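Local coordinates for protein type I modular polyketide synthase (Streptomyces albus subsp. albus, PDB 6IYT) that probably selects an acyl unit, apparently ethylmalonyl, from its coenzyme A thioester and loads it for chain extension in salinomycin polyketide assembly, at residues T75-S80 with K457-P462; L81-A86 with D446-F451; A253-P258 with V287-Q292; I266-G271 with L296-A301; P340-V345 with S357-D362. One frame throughout, in Å; residues are numbered along the deposited sequence.

Contact 1: residues T75-S80 with K457-P462; sequences TDLGYS and KAVDLP
Ser80 and Asp76 hold the extended run 457-462 against one side of the helix that carries 75-80. The hydroxyl of Ser80 is used twice. Its OG accepts the backbone N-H of Val459 at 2.8 Å and donates back to Asp76 O, one turn earlier, at 2.7 Å. Asp76 O also takes the N-H of Ser80, and the two donors come from opposite faces of its carbonyl plane. With OG anti to the carbonyl carbon (chi1 -61°), the hydroxyl stays close to the helix and still meets the incoming loop segment. Asp76 OD1 accepts the N-H of Lys457 at 3.0 Å. This donor comes from above the carboxylate plane, 52° out of it. The lysine amine does not take part, as Lys457 NZ stays 6.3 Å from Asp76 OD2.

Apolar branches fill in beside these bonds. Val459 CG1 lies over Asp76 CB at 3.5 Å, and the two side chains cross at about a right angle. Leu77 starts away from 457-462, but its CD2 bends back to Leu461 CD2 at a tight 3.4 Å. Leu461 CD1 covers Ser80 CB. The edge of the Tyr79 ring faces Ala458 N.

The tail thus runs along helix 74-84. Leu77 also touches Trp45 of strand 43-49 and Val66 of helix 52-67, while Asp460 O accepts from His65 of that helix.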
# COMPACT_ATOMS: atom_id res chain seq x y z
N THR A 75 14.06 21.72 13.84
CA THR A 75 14.35 21.13 12.58
C THR A 75 15.86 20.99 12.35
O THR A 75 16.32 19.97 11.79
CB THR A 75 13.59 21.83 11.42
OG1 THR A 75 14.46 22.71 10.73
CG2 THR A 75 12.37 22.61 11.97
N ASP A 76 16.66 21.90 12.90
CA ASP A 76 18.13 21.74 12.84
C ASP A 76 18.57 20.45 13.57
O ASP A 76 19.50 19.76 13.14
CB ASP A 76 18.85 22.94 13.49
CG ASP A 76 18.66 24.26 12.70
OD1 ASP A 76 18.36 24.22 11.48
OD2 ASP A 76 19.02 25.32 13.28
N LEU A 77 18.02 20.22 14.75
CA LEU A 77 18.37 18.98 15.53
C LEU A 77 17.96 17.72 14.78
O LEU A 77 18.73 16.77 14.67
CB LEU A 77 17.74 19.01 16.90
CG LEU A 77 18.35 20.03 17.85
CD1 LEU A 77 17.41 20.32 19.02
CD2 LEU A 77 19.68 19.51 18.34
N GLY A 78 16.78 17.74 14.19
CA GLY A 78 16.32 16.58 13.41
C GLY A 78 17.24 16.32 12.23
O GLY A 78 17.65 15.19 11.97
N TYR A 79 17.57 17.38 11.49
CA TYR A 79 18.48 17.27 10.39
C TYR A 79 19.83 16.71 10.84
O TYR A 79 20.38 15.81 10.22
CB TYR A 79 18.69 18.62 9.70
CG TYR A 79 19.74 18.55 8.63
CD1 TYR A 79 19.48 17.90 7.41
CD2 TYR A 79 21.01 19.02 8.86
CE1 TYR A 79 20.48 17.74 6.46
CE2 TYR A 79 22.00 18.90 7.91
CZ TYR A 79 21.75 18.24 6.73
OH TYR A 79 22.76 18.09 5.82
N SER A 80 20.31 17.17 11.97
CA SER A 80 21.63 16.78 12.45
C SER A 80 21.66 15.30 12.90
O SER A 80 22.60 14.56 12.62
CB SER A 80 22.07 17.69 13.58
OG SER A 80 22.15 19.05 13.13
N LYS A 457 20.15 23.39 9.18
CA LYS A 457 21.61 23.30 9.18
C LYS A 457 22.06 22.40 10.31
O LYS A 457 21.37 22.27 11.33
CB LYS A 457 22.23 24.68 9.37
CG LYS A 457 21.58 25.50 10.47
CD LYS A 457 22.32 26.81 10.72
CE LYS A 457 23.38 26.63 11.80
NZ LYS A 457 24.65 27.36 11.48
N ALA A 458 23.26 21.86 10.17
CA ALA A 458 23.86 21.02 11.23
C ALA A 458 24.16 21.83 12.49
O ALA A 458 24.63 22.98 12.41
CB ALA A 458 25.12 20.33 10.72
N VAL A 459 23.83 21.26 13.64
CA VAL A 459 24.05 21.91 14.92
C VAL A 459 24.70 20.92 15.88
O VAL A 459 24.61 19.71 15.68
CB VAL A 459 22.73 22.43 15.52
CG1 VAL A 459 22.13 23.51 14.63
CG2 VAL A 459 21.75 21.29 15.74
N ASP A 460 25.35 21.44 16.90
CA ASP A 460 26.04 20.60 17.86
C ASP A 460 25.08 19.66 18.58
O ASP A 460 23.97 20.04 18.96
CB ASP A 460 26.79 21.47 18.88
CG ASP A 460 27.61 20.65 19.86
OD1 ASP A 460 27.05 19.73 20.48
OD2 ASP A 460 28.82 20.93 20.00
N LEU A 461 25.52 18.42 18.75
CA LEU A 461 24.74 17.39 19.42
C LEU A 461 25.63 16.72 20.44
O LEU A 461 26.85 16.70 20.28
CB LEU A 461 24.26 16.34 18.42
CG LEU A 461 23.25 16.74 17.35
CD1 LEU A 461 23.16 15.66 16.28
CD2 LEU A 461 21.88 16.99 17.98
N PRO A 462 25.04 16.17 21.51
CA PRO A 462 25.96 15.52 22.44
C PRO A 462 26.81 14.47 21.76
O PRO A 462 26.38 13.85 20.80
CB PRO A 462 25.03 14.88 23.49
CG PRO A 462 23.64 15.04 22.99
CD PRO A 462 23.66 15.69 21.64

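Contact 2: residues L81-A86 with D446-F451; sequences LAATRA and DWTAVF
Trp447 and Phe451 both carry CG anti to the carbonyl carbon (chi1 -75° and -65°), and Ala82 meets the two side chains at different depths. At Trp447 the indole is carried away from helix 74-84, which leaves CB as the touching atom. Ala82 CB lies 3.8 Å from Trp447 CB. At Phe451 the ring itself comes forward, and its CE2 approaches Ala82 CB at 4.2 Å. The methyl meets this ring obliquely.

Thr448 sits between the two aromatic residues in sequence. Its OG1 takes the same kind of position, anti to the carbonyl carbon (chi1 -66°), and is the branch turned to the helix. It lies 3.8 Å from Ala82 O and 3.9 Å from Ala83 CA. The contact across the segments is therefore mainly van der Waals and small, with 143 Å² buried in all.

The small side chain of Ala82 lets the backbones come close, with Ala82 CA and Thr448 CA 5.5 Å apart. On the other side, residues 447-450 have helical backbone angles, and Phe451 N bonds to Thr448 O at 3.0 Å, three residues back. This turn brings Trp447 CB, Thr448 OG1 and the Phe451 ring to the same part of the helix.

The turn joins helix 74-84 to other parts of the fold. The Trp447 indole touches Pro44 and Ile46 of strand 43-49, packs on Phe435 and Ala436 of helix 428-439, and makes an edge-to-face contact with Trp439. Phe451 reaches Val43 of strand 43-49 and Tyr79 of helix 74-84.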
# COMPACT_ATOMS: atom_id res chain seq x y z
N LEU A 81 20.61 14.88 13.58
CA LEU A 81 20.46 13.49 13.98
C LEU A 81 20.44 12.58 12.75
O LEU A 81 20.94 11.47 12.79
CB LEU A 81 19.18 13.31 14.77
CG LEU A 81 19.21 13.88 16.18
CD1 LEU A 81 17.82 14.00 16.70
CD2 LEU A 81 20.07 13.01 17.12
N ALA A 82 19.81 13.05 11.67
CA ALA A 82 19.70 12.26 10.44
C ALA A 82 21.03 12.22 9.67
O ALA A 82 21.34 11.24 9.03
CB ALA A 82 18.59 12.80 9.56
N ALA A 83 21.79 13.32 9.71
CA ALA A 83 22.92 13.44 8.83
C ALA A 83 24.20 12.93 9.50
O ALA A 83 25.09 12.47 8.83
CB ALA A 83 23.09 14.89 8.38
N THR A 84 24.29 13.04 10.83
CA THR A 84 25.60 13.02 11.51
C THR A 84 25.76 11.82 12.44
O THR A 84 26.84 11.57 12.96
CB THR A 84 25.89 14.33 12.32
OG1 THR A 84 25.14 14.34 13.54
CG2 THR A 84 25.54 15.57 11.50
N ARG A 85 24.69 11.05 12.62
CA ARG A 85 24.76 9.88 13.47
C ARG A 85 24.78 8.63 12.61
O ARG A 85 24.03 8.53 11.65
CB ARG A 85 23.56 9.84 14.43
CG ARG A 85 23.58 10.89 15.52
CD ARG A 85 24.68 10.61 16.54
NE ARG A 85 24.25 11.00 17.88
CZ ARG A 85 24.82 11.94 18.62
NH1 ARG A 85 24.26 12.29 19.78
NH2 ARG A 85 25.94 12.55 18.20
N ALA A 86 25.62 7.67 12.99
CA ALA A 86 25.43 6.27 12.57
C ALA A 86 24.06 5.73 13.01
O ALA A 86 23.64 5.94 14.15
CB ALA A 86 26.54 5.39 13.14
N ASP A 446 16.52 7.28 3.80
CA ASP A 446 17.32 8.50 3.77
C ASP A 446 16.59 9.63 4.43
O ASP A 446 15.85 10.39 3.78
CB ASP A 446 17.68 8.85 2.33
CG ASP A 446 18.43 10.14 2.24
OD1 ASP A 446 18.91 10.62 3.29
OD2 ASP A 446 18.37 10.76 1.16
N TRP A 447 16.66 9.64 5.75
CA TRP A 447 15.97 10.61 6.56
C TRP A 447 16.36 12.04 6.25
O TRP A 447 15.59 12.96 6.47
CB TRP A 447 16.23 10.32 8.00
CG TRP A 447 15.49 9.13 8.52
CD1 TRP A 447 15.99 7.91 8.73
CD2 TRP A 447 14.13 9.10 8.94
NE1 TRP A 447 15.03 7.09 9.24
CE2 TRP A 447 13.87 7.80 9.39
CE3 TRP A 447 13.12 10.06 9.02
CZ2 TRP A 447 12.61 7.40 9.80
CZ3 TRP A 447 11.88 9.66 9.47
CH2 TRP A 447 11.66 8.36 9.93
N THR A 448 17.58 12.24 5.76
CA THR A 448 18.01 13.59 5.37
C THR A 448 17.06 14.21 4.32
O THR A 448 16.81 15.42 4.34
CB THR A 448 19.43 13.56 4.81
OG1 THR A 448 20.34 13.21 5.88
CG2 THR A 448 19.81 14.91 4.23
N ALA A 449 16.50 13.38 3.46
CA ALA A 449 15.60 13.86 2.41
C ALA A 449 14.29 14.44 2.97
O ALA A 449 13.65 15.29 2.35
CB ALA A 449 15.31 12.74 1.41
N VAL A 450 13.91 14.04 4.18
CA VAL A 450 12.75 14.62 4.84
C VAL A 450 12.90 16.13 5.05
O VAL A 450 11.92 16.86 5.12
CB VAL A 450 12.48 13.91 6.21
CG1 VAL A 450 11.47 14.65 7.02
CG2 VAL A 450 12.03 12.49 5.97
N PHE A 451 14.15 16.59 5.21
CA PHE A 451 14.40 17.96 5.56
C PHE A 451 14.62 18.87 4.34
O PHE A 451 14.85 20.09 4.51
CB PHE A 451 15.59 18.05 6.51
CG PHE A 451 15.34 17.40 7.83
CD1 PHE A 451 14.65 18.07 8.83
CD2 PHE A 451 15.65 16.06 8.02
CE1 PHE A 451 14.27 17.42 9.99
CE2 PHE A 451 15.30 15.41 9.19
CZ PHE A 451 14.63 16.09 10.17

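Contact 3: residues A253-P258 with V287-Q292; sequences ASVSLP and VTVAGQ
Val255, Val287 and Val289 gather on one face of two antiparallel inner strands of the mixed sheet. Its 4-1-3-2 core order, with helices 259-266 and 293-305 on one face, is that of the ferredoxin-like small subdomain of acyltransferases. Val255 pairs with Val287, and Ala253 with Val289, both as hydrogen-bonded pairs. Val255 CG2 and Val289 CG2 touch at 4.1 Å on a diagonal across the strands. In both, CG1 is anti to the backbone N (chi1 near 175°), which leaves CG2 anti to the carbonyl carbon and turned to the other valine. Val287 has a different rotamer (chi1 -54°). Its CG2 nears Val255 CB at 4.2 Å, and its CG1 lies 3.7 Å from Leu257 O, which is buried and has no polar partner in the model.

Val262, Leu296 and Leu303 of these helices cover the valine face. Ser254 and Thr288 point to the other face as a non-hydrogen-bonded pair. Ser254 OG bonds to Lys311 O of the edge strand 310-312.

Four backbone bonds join the strands. Ala253 and Val289 exchange two at 2.8 Å. The straightest of the four runs from Val287 N to Val255 O at 3.0 Å, with 178° at the hydrogen.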
# COMPACT_ATOMS: atom_id res chain seq x y z
N ALA A 253 -16.48 -10.44 -0.75
CA ALA A 253 -16.35 -10.31 0.69
C ALA A 253 -15.04 -10.88 1.17
O ALA A 253 -14.55 -11.87 0.65
CB ALA A 253 -17.51 -11.04 1.39
N SER A 254 -14.46 -10.24 2.17
CA SER A 254 -13.37 -10.82 2.90
C SER A 254 -13.92 -11.75 3.99
O SER A 254 -14.87 -11.40 4.67
CB SER A 254 -12.54 -9.73 3.52
OG SER A 254 -13.40 -8.92 4.28
N VAL A 255 -13.20 -12.83 4.26
CA VAL A 255 -13.59 -13.79 5.30
C VAL A 255 -12.36 -14.27 6.00
O VAL A 255 -11.46 -14.77 5.36
CB VAL A 255 -14.28 -15.02 4.70
CG1 VAL A 255 -14.57 -16.06 5.78
CG2 VAL A 255 -15.55 -14.61 3.96
N SER A 256 -12.27 -14.09 7.31
CA SER A 256 -11.10 -14.59 8.04
C SER A 256 -11.24 -16.06 8.49
O SER A 256 -11.28 -16.35 9.69
CB SER A 256 -10.80 -13.69 9.25
OG SER A 256 -10.81 -12.34 8.87
N LEU A 257 -11.29 -16.96 7.51
CA LEU A 257 -11.20 -18.39 7.73
C LEU A 257 -10.34 -18.99 6.63
O LEU A 257 -10.25 -18.43 5.55
CB LEU A 257 -12.57 -19.03 7.65
CG LEU A 257 -13.60 -18.81 8.75
CD1 LEU A 257 -14.88 -19.47 8.30
CD2 LEU A 257 -13.15 -19.36 10.11
N PRO A 258 -9.79 -20.18 6.86
CA PRO A 258 -9.06 -20.95 5.86
C PRO A 258 -9.94 -21.30 4.68
O PRO A 258 -11.12 -21.54 4.86
CB PRO A 258 -8.63 -22.22 6.62
CG PRO A 258 -8.75 -21.89 8.06
CD PRO A 258 -9.82 -20.84 8.18
N VAL A 287 -9.34 -15.26 3.28
CA VAL A 287 -9.75 -15.45 1.86
C VAL A 287 -10.82 -14.45 1.49
O VAL A 287 -11.27 -13.67 2.34
CB VAL A 287 -10.29 -16.89 1.56
CG1 VAL A 287 -9.27 -17.95 1.99
CG2 VAL A 287 -11.64 -17.11 2.23
N THR A 288 -11.07 -14.31 0.19
CA THR A 288 -12.18 -13.53 -0.29
C THR A 288 -13.14 -14.45 -1.07
O THR A 288 -12.74 -15.37 -1.62
CB THR A 288 -11.74 -12.41 -1.23
OG1 THR A 288 -11.01 -12.97 -2.29
CG2 THR A 288 -10.84 -11.42 -0.51
N VAL A 289 -14.38 -14.07 -1.08
CA VAL A 289 -15.45 -14.85 -1.70
C VAL A 289 -16.28 -13.94 -2.62
O VAL A 289 -16.64 -12.83 -2.23
CB VAL A 289 -16.39 -15.42 -0.65
CG1 VAL A 289 -17.57 -16.15 -1.32
CG2 VAL A 289 -15.63 -16.36 0.29
N ALA A 290 -16.43 -14.35 -3.88
CA ALA A 290 -17.19 -13.58 -4.87
C ALA A 290 -18.52 -14.26 -5.15
O ALA A 290 -18.59 -15.47 -5.21
CB ALA A 290 -16.40 -13.46 -6.16
N GLY A 291 -19.53 -13.46 -5.46
CA GLY A 291 -20.73 -14.00 -6.05
C GLY A 291 -21.93 -13.12 -5.85
O GLY A 291 -21.82 -11.96 -5.44
N GLN A 292 -23.10 -13.73 -5.99
CA GLN A 292 -24.37 -13.01 -5.96
C GLN A 292 -24.52 -12.29 -4.62
O GLN A 292 -24.17 -12.83 -3.59
CB GLN A 292 -25.50 -14.02 -6.16
CG GLN A 292 -26.87 -13.45 -6.05
CD GLN A 292 -27.86 -14.48 -5.56
OE1 GLN A 292 -28.07 -14.60 -4.36
NE2 GLN A 292 -28.22 -15.40 -6.44

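Contact 4: residues I266-G271 with L296-A301; sequences IARFNG and LEELVA
Arg268 and Glu298 form a salt bridge between the turn after helix 259-266 and helix 293-305. Arg268 grips end-on, with NH1 and NH2 each 3.1 Å from Glu298 OE1. The oxygen lies in the guanidinium plane. Both nitrogens meet it from the same side, above the carboxylate plane, and the two planes stand 52° apart. The other oxygen, Glu298 OE2, lies at the edge of the Phe269 ring, 3.5 Å from CE1. Below the polar layer, Ile266 CG2 meets Leu299 CD2 at 3.8 Å.

Several features place these groups. Phe269 CZ sits 3.3 Å above the Arg268 guanidinium plane, offset toward its rim, and so backs the group. The arginine chain runs extended from CG to NE. Glu298 is also extended, with CG anti to the backbone N (chi1 -174°), and reaches out from its helix. Further out, Glu302 on the next turn of that helix makes a second salt bridge to Arg268 NH2. Phe269 and Ile266 also rest on Leu276 of strand 276-283.

The one positive charge of Arg268 is shared by two carboxylates, which should favour their ionised forms and ease the repulsion between Glu298 and Glu302. The bridge is exposed, so solvent probably weakens it.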
# COMPACT_ATOMS: atom_id res chain seq x y z
N ILE A 266 -19.80 -22.71 1.67
CA ILE A 266 -20.49 -22.18 0.47
C ILE A 266 -21.17 -23.27 -0.40
O ILE A 266 -21.96 -22.96 -1.28
CB ILE A 266 -19.57 -21.30 -0.40
CG1 ILE A 266 -18.42 -22.10 -0.94
CG2 ILE A 266 -19.09 -20.08 0.39
CD1 ILE A 266 -17.62 -21.35 -2.00
N ALA A 267 -20.83 -24.52 -0.16
CA ALA A 267 -21.35 -25.61 -1.01
C ALA A 267 -22.88 -25.57 -1.11
O ALA A 267 -23.44 -25.78 -2.18
CB ALA A 267 -20.90 -26.95 -0.45
N ARG A 268 -23.55 -25.21 -0.03
CA ARG A 268 -24.99 -25.27 -0.03
C ARG A 268 -25.62 -24.27 -0.96
O ARG A 268 -26.78 -24.40 -1.28
CB ARG A 268 -25.55 -25.11 1.37
CG ARG A 268 -25.39 -23.73 2.00
CD ARG A 268 -26.08 -23.70 3.35
NE ARG A 268 -25.87 -22.43 4.04
CZ ARG A 268 -26.66 -21.39 3.93
NH1 ARG A 268 -27.69 -21.43 3.10
NH2 ARG A 268 -26.38 -20.28 4.61
N PHE A 269 -24.82 -23.29 -1.45
CA PHE A 269 -25.34 -22.28 -2.35
C PHE A 269 -25.20 -22.69 -3.81
O PHE A 269 -25.76 -22.06 -4.67
CB PHE A 269 -24.60 -20.90 -2.14
CG PHE A 269 -24.87 -20.26 -0.81
CD1 PHE A 269 -25.92 -19.37 -0.66
CD2 PHE A 269 -24.01 -20.45 0.26
CE1 PHE A 269 -26.10 -18.69 0.53
CE2 PHE A 269 -24.24 -19.83 1.49
CZ PHE A 269 -25.30 -18.97 1.62
N ASN A 270 -24.40 -23.72 -4.07
CA ASN A 270 -23.85 -23.96 -5.40
C ASN A 270 -24.34 -25.27 -6.00
O ASN A 270 -23.61 -25.93 -6.75
CB ASN A 270 -22.33 -23.97 -5.34
CG ASN A 270 -21.76 -22.60 -4.97
OD1 ASN A 270 -22.38 -21.59 -5.27
ND2 ASN A 270 -20.52 -22.57 -4.43
N GLY A 271 -25.50 -25.72 -5.55
CA GLY A 271 -26.05 -27.02 -5.99
C GLY A 271 -26.38 -27.06 -7.47
O GLY A 271 -26.24 -28.11 -8.12
N LEU A 296 -24.13 -13.73 -0.83
CA LEU A 296 -22.93 -13.24 -0.17
C LEU A 296 -23.24 -12.63 1.18
O LEU A 296 -22.55 -12.89 2.18
CB LEU A 296 -22.23 -12.22 -1.06
CG LEU A 296 -20.80 -11.92 -0.67
CD1 LEU A 296 -19.90 -13.14 -0.88
CD2 LEU A 296 -20.29 -10.74 -1.49
N GLU A 297 -24.27 -11.82 1.21
CA GLU A 297 -24.74 -11.22 2.48
C GLU A 297 -25.23 -12.26 3.48
O GLU A 297 -25.00 -12.13 4.68
CB GLU A 297 -25.82 -10.18 2.20
CG GLU A 297 -25.25 -8.97 1.46
CD GLU A 297 -26.31 -7.92 1.09
OE1 GLU A 297 -27.51 -8.27 1.08
OE2 GLU A 297 -25.92 -6.78 0.74
N GLU A 298 -25.90 -13.30 2.98
CA GLU A 298 -26.34 -14.40 3.83
C GLU A 298 -25.14 -15.14 4.46
O GLU A 298 -25.12 -15.35 5.68
CB GLU A 298 -27.24 -15.39 3.02
CG GLU A 298 -27.86 -16.48 3.90
CD GLU A 298 -28.63 -17.56 3.14
OE1 GLU A 298 -28.88 -18.63 3.76
OE2 GLU A 298 -29.03 -17.33 1.96
N LEU A 299 -24.11 -15.41 3.67
CA LEU A 299 -22.90 -16.03 4.16
C LEU A 299 -22.19 -15.13 5.21
O LEU A 299 -21.72 -15.62 6.23
CB LEU A 299 -21.95 -16.33 2.99
CG LEU A 299 -20.59 -16.89 3.39
CD1 LEU A 299 -20.73 -18.32 3.91
CD2 LEU A 299 -19.58 -16.82 2.26
N VAL A 300 -22.09 -13.84 4.93
CA VAL A 300 -21.41 -12.92 5.85
C VAL A 300 -22.14 -12.86 7.20
O VAL A 300 -21.50 -12.95 8.24
CB VAL A 300 -21.32 -11.52 5.24
CG1 VAL A 300 -20.93 -10.48 6.30
CG2 VAL A 300 -20.30 -11.53 4.09
N ALA A 301 -23.45 -12.83 7.16
CA ALA A 301 -24.25 -12.78 8.39
C ALA A 301 -24.15 -14.08 9.19
O ALA A 301 -23.98 -14.06 10.40
CB ALA A 301 -25.68 -12.48 8.06

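Contact 5: residues P340-V345 with S357-D362; sequences PREGSV and SGAELD
Ser357 O is gripped from the facing segment by Gly343 N, at 2.8 Å and nearly straight at 168°. Water 2 also donates to Ser357 O at 3.0 Å and bridges it to Val345 O. The Gly343 donor is tilted 29° from the carbonyl plane. This is the direct hydrogen bond between the segments.

The carbonyl is positioned by an ST turn at Ser357 that runs into a type I beta turn from Gly358 to Leu361. Ser357 OG lies between its backbone N and carbonyl carbon (chi1 62°) and accepts the N-H of Ala359. The Glu360 carboxylate folds back under the same residues. Its OE1 takes Ser357 N and its OE2 takes Gly358 N at 2.8 Å, each through the syn lone pair.

Pro340 lays its ring over the turn, with CB 3.3 Å from Gly358 O and CG 3.4 Å from Ala359 O. Its CB also meets Leu361 CB at 4.0 Å. Glu342 runs alongside Ser357, and its CG touches Ser357 OG at 3.5 Å. Gly358 has no side chain, which leaves Arg341 O room to come close.

The contact lies on the surface between two loops, one leading into strand 347-348 and one into helix 363-371. Asp362 caps that helix through Tyr365 N. Arg341 NE bonds to Gly224 O just past helix 215-223, and Leu361 touches Ala220 within it.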
# COMPACT_ATOMS: atom_id res chain seq x y z
N PRO A 340 2.44 -4.19 -23.69
CA PRO A 340 3.31 -4.53 -22.57
C PRO A 340 4.75 -4.68 -23.00
O PRO A 340 5.03 -5.00 -24.17
CB PRO A 340 2.76 -5.88 -22.10
CG PRO A 340 2.11 -6.48 -23.31
CD PRO A 340 1.55 -5.30 -24.07
N ARG A 341 5.66 -4.53 -22.05
CA ARG A 341 7.09 -4.66 -22.32
C ARG A 341 7.83 -5.07 -21.06
O ARG A 341 7.30 -4.97 -19.94
CB ARG A 341 7.67 -3.36 -22.91
CG ARG A 341 7.69 -2.17 -21.94
CD ARG A 341 6.47 -1.30 -22.08
NE ARG A 341 6.47 -0.23 -21.08
CZ ARG A 341 6.48 1.06 -21.37
NH1 ARG A 341 6.18 1.45 -22.60
NH2 ARG A 341 6.59 1.95 -20.41
N GLU A 342 9.07 -5.52 -21.24
CA GLU A 342 9.89 -5.97 -20.12
C GLU A 342 10.21 -4.77 -19.22
O GLU A 342 10.50 -3.65 -19.72
CB GLU A 342 11.17 -6.74 -20.63
CG GLU A 342 10.84 -8.00 -21.46
CD GLU A 342 12.05 -8.94 -21.80
OE1 GLU A 342 11.86 -9.85 -22.63
OE2 GLU A 342 13.10 -8.86 -21.18
N GLY A 343 9.87 -4.91 -17.93
CA GLY A 343 9.91 -3.77 -16.98
C GLY A 343 11.29 -3.64 -16.29
O GLY A 343 12.23 -4.38 -16.63
N SER A 344 11.37 -2.71 -15.33
CA SER A 344 12.61 -2.39 -14.58
C SER A 344 12.94 -3.48 -13.62
O SER A 344 14.10 -3.65 -13.19
CB SER A 344 12.38 -1.09 -13.77
OG SER A 344 12.70 0.03 -14.54
N VAL A 345 11.89 -4.15 -13.18
CA VAL A 345 11.89 -4.94 -12.02
C VAL A 345 10.80 -6.00 -12.27
O VAL A 345 9.81 -5.71 -12.96
CB VAL A 345 11.58 -3.98 -10.87
CG1 VAL A 345 10.28 -4.24 -10.21
CG2 VAL A 345 12.76 -3.80 -9.98
N SER A 357 8.30 -10.74 -16.71
CA SER A 357 9.13 -9.61 -17.08
C SER A 357 8.28 -8.37 -17.16
O SER A 357 8.76 -7.24 -16.97
CB SER A 357 9.78 -9.85 -18.44
OG SER A 357 8.80 -9.99 -19.47
N GLY A 358 7.04 -8.58 -17.58
CA GLY A 358 6.13 -7.49 -17.93
C GLY A 358 5.65 -7.54 -19.36
O GLY A 358 4.53 -7.10 -19.66
N ALA A 359 6.42 -8.19 -20.23
CA ALA A 359 6.08 -8.25 -21.67
C ALA A 359 4.85 -9.12 -21.91
O ALA A 359 4.27 -9.09 -23.02
CB ALA A 359 7.26 -8.77 -22.46
N GLU A 360 4.48 -9.90 -20.90
CA GLU A 360 3.40 -10.92 -21.00
C GLU A 360 1.99 -10.31 -20.75
O GLU A 360 0.98 -11.03 -20.87
CB GLU A 360 3.62 -12.05 -19.97
CG GLU A 360 5.02 -12.66 -19.94
CD GLU A 360 5.96 -11.96 -18.96
OE1 GLU A 360 6.96 -12.58 -18.56
OE2 GLU A 360 5.71 -10.80 -18.62
N LEU A 361 1.94 -9.05 -20.28
CA LEU A 361 0.71 -8.45 -19.74
C LEU A 361 -0.21 -7.90 -20.82
O LEU A 361 -0.51 -6.70 -20.84
CB LEU A 361 1.06 -7.32 -18.76
CG LEU A 361 1.39 -7.64 -17.31
CD1 LEU A 361 1.78 -9.07 -17.00
CD2 LEU A 361 2.34 -6.62 -16.70
N ASP A 362 -0.60 -8.76 -21.75
CA ASP A 362 -1.44 -8.38 -22.89
C ASP A 362 -2.92 -8.52 -22.52
O ASP A 362 -3.27 -8.76 -21.36
CB ASP A 362 -1.11 -9.26 -24.12
CG ASP A 362 -1.31 -10.78 -23.86
OD1 ASP A 362 -1.95 -11.16 -22.85
OD2 ASP A 362 -0.71 -11.61 -24.60
O HOH W 1 5.17 -8.21 -25.33
O HOH W 2 7.70 -5.64 -14.66

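Overall arrangement
The five contacts form two close pairs and one that stands apart. Contacts 1 and 2 share helix 74-84, with centres 9 Å apart. They touch where Phe451 CZ packs on Gly78 C at 3.3 Å, and Arg85 NH1 probably bonds to Pro462 O. Contacts 3 and 4 are 10 Å apart between centres. They meet through Leu296, whose CD1 lies 3.5 Å from Val289 O. These pairs lie on opposite sides of the chain's centre, with contacts 1 and 3 about 51 Å apart between centres. The centre of contact 5 is about 30 Å from that of contact 3, and contact 5 borders helix 215-223, which follows the probable nucleophile elbow at Ser213.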